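Local coordinates for viral protein F93 (Sulfolobus turreted icosahedral virus, PDB 2CO5) that probably binds DNA through a winged-helix domain and forms a homodimer joined by an interchain disulfide bond, at residues Tyr12-Val17 against Lys58-Glu63. Numbering follows the deposited sequence.
Sequences YIILKV and KILREE
Leu15, on helix 9-20, reaches Ile59 at the turn that leads into strand 60-63, a worked example of how a branched side chain brings its methyls into a buried contact. Leu15 CB is still 5.9 Å from Ile59 CG2, the nearest methyl across the contact. One bond further, Leu15 CG has come to 4.4 Å of Ile59 CG2. The fork then straddles that methyl: Leu15 CD1 makes the closest approach, 4.0 Å to Ile59 CG2, and Leu15 CD2 lies at 4.3 Å from the same atom. The two side chains meet at about a right angle. In Ile59, chi1 of -62° sets CG1 beside the backbone N, which puts CG2 anti to that N, on the side facing Leu15. One helical position back, Ile14 makes a looser pair, its CG2 4.5 Å from Leu60 CD1.

Phe81 and Leu84 of helix 75-92 pack against Leu15, and Leu47, Leu50 and Leu54 of helix 44-56 against Ile14. Lys58, with positive phi, is the C-prime residue of the Schellman motif ending helix 44-56, the probable recognition helix; the chain then enters the first strand of the wing hairpin.

No hydrogen bond or salt bridge spans the two segments. Helix 9-20 and the root of the wing are therefore joined here through buried aliphatic packing, a contact of dispersion and shape rather than directional bonds.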
# COMPACT_ATOMS: atom_id res chain seq x y z
N TYR B 12 -4.48 5.93 -1.63
CA TYR B 12 -5.63 5.20 -2.17
C TYR B 12 -6.90 5.63 -1.46
O TYR B 12 -7.91 5.93 -2.09
CB TYR B 12 -5.44 3.69 -2.04
CG TYR B 12 -6.68 2.92 -2.46
CD1 TYR B 12 -6.97 2.73 -3.81
CD2 TYR B 12 -7.56 2.41 -1.51
CE1 TYR B 12 -8.11 2.04 -4.21
CE2 TYR B 12 -8.70 1.72 -1.90
CZ TYR B 12 -8.97 1.55 -3.25
OH TYR B 12 -10.09 0.86 -3.65
N ILE B 13 -6.84 5.67 -0.14
CA ILE B 13 -7.99 6.05 0.66
C ILE B 13 -8.48 7.47 0.34
O ILE B 13 -9.68 7.69 0.21
CB ILE B 13 -7.67 5.92 2.16
CG1 ILE B 13 -7.66 4.45 2.55
CG2 ILE B 13 -8.68 6.68 2.98
CD1 ILE B 13 -7.02 4.18 3.89
N ILE B 14 -7.56 8.42 0.22
CA ILE B 14 -7.92 9.80 -0.14
C ILE B 14 -8.64 9.84 -1.50
O ILE B 14 -9.71 10.44 -1.62
CB ILE B 14 -6.69 10.73 -0.19
CG1 ILE B 14 -6.17 11.00 1.23
CG2 ILE B 14 -7.05 12.04 -0.88
CD1 ILE B 14 -4.83 11.71 1.28
N LEU B 15 -8.04 9.21 -2.51
CA LEU B 15 -8.63 9.17 -3.86
C LEU B 15 -9.98 8.45 -3.89
O LEU B 15 -10.87 8.83 -4.64
CB LEU B 15 -7.66 8.50 -4.84
CG LEU B 15 -6.70 9.41 -5.62
CD1 LEU B 15 -6.32 10.63 -4.83
CD2 LEU B 15 -5.45 8.65 -6.08
N LYS B 16 -10.11 7.39 -3.09
CA LYS B 16 -11.34 6.61 -3.05
C LYS B 16 -12.49 7.43 -2.46
O LYS B 16 -13.63 7.33 -2.92
CB LYS B 16 -11.13 5.31 -2.26
CG LYS B 16 -12.36 4.38 -2.15
CD LYS B 16 -12.84 3.90 -3.50
CE LYS B 16 -13.99 2.91 -3.35
NZ LYS B 16 -14.68 2.68 -4.65
N VAL B 17 -12.18 8.23 -1.43
CA VAL B 17 -13.18 9.09 -0.79
C VAL B 17 -13.66 10.20 -1.74
O VAL B 17 -14.84 10.55 -1.73
CB VAL B 17 -12.64 9.69 0.54
CG1 VAL B 17 -13.47 10.90 1.00
CG2 VAL B 17 -12.64 8.62 1.62
N LYS B 58 -1.32 17.80 -9.56
CA LYS B 58 -2.48 17.83 -10.45
C LYS B 58 -3.33 16.56 -10.43
O LYS B 58 -4.09 16.31 -11.36
CB LYS B 58 -2.06 18.14 -11.90
CG LYS B 58 -1.01 19.24 -12.07
CD LYS B 58 -1.40 20.53 -11.37
CE LYS B 58 -0.53 21.69 -11.83
NZ LYS B 58 -0.68 22.88 -10.95
N ILE B 59 -3.20 15.77 -9.37
CA ILE B 59 -4.08 14.61 -9.13
C ILE B 59 -5.40 15.13 -8.59
O ILE B 59 -6.48 14.74 -9.04
CB ILE B 59 -3.45 13.63 -8.10
CG1 ILE B 59 -2.12 13.06 -8.62
CG2 ILE B 59 -4.42 12.50 -7.75
CD1 ILE B 59 -2.25 12.27 -9.92
N LEU B 60 -5.30 16.03 -7.61
CA LEU B 60 -6.43 16.80 -7.12
C LEU B 60 -6.33 18.23 -7.63
O LEU B 60 -5.25 18.69 -8.03
CB LEU B 60 -6.46 16.82 -5.59
CG LEU B 60 -6.76 15.51 -4.87
CD1 LEU B 60 -6.76 15.74 -3.36
CD2 LEU B 60 -8.08 14.93 -5.32
N ARG B 61 -7.47 18.92 -7.61
CA ARG B 61 -7.55 20.37 -7.82
C ARG B 61 -8.25 20.99 -6.62
O ARG B 61 -9.13 20.37 -6.03
CB ARG B 61 -8.33 20.69 -9.10
CG ARG B 61 -9.01 22.07 -9.11
CD ARG B 61 -9.44 22.54 -10.49
NE ARG B 61 -10.85 22.29 -10.79
CZ ARG B 61 -11.35 21.16 -11.29
NH1 ARG B 61 -10.56 20.11 -11.54
NH2 ARG B 61 -12.65 21.07 -11.55
N GLU B 62 -7.87 22.22 -6.29
CA GLU B 62 -8.47 22.95 -5.18
C GLU B 62 -9.02 24.28 -5.68
O GLU B 62 -8.30 25.05 -6.31
CB GLU B 62 -7.43 23.19 -4.10
CG GLU B 62 -7.99 23.52 -2.73
CD GLU B 62 -6.89 23.71 -1.70
OE1 GLU B 62 -6.14 24.71 -1.80
OE2 GLU B 62 -6.78 22.87 -0.78
N GLU B 63 -10.30 24.53 -5.43
CA GLU B 63 -10.90 25.84 -5.69
C GLU B 63 -11.32 26.49 -4.39
O GLU B 63 -11.94 25.85 -3.53
CB GLU B 63 -12.10 25.74 -6.63
CG GLU B 63 -11.74 25.56 -8.10
CD GLU B 63 -12.90 25.87 -9.04
OE1 GLU B 63 -13.52 26.95 -8.91
OE2 GLU B 63 -13.18 25.04 -9.93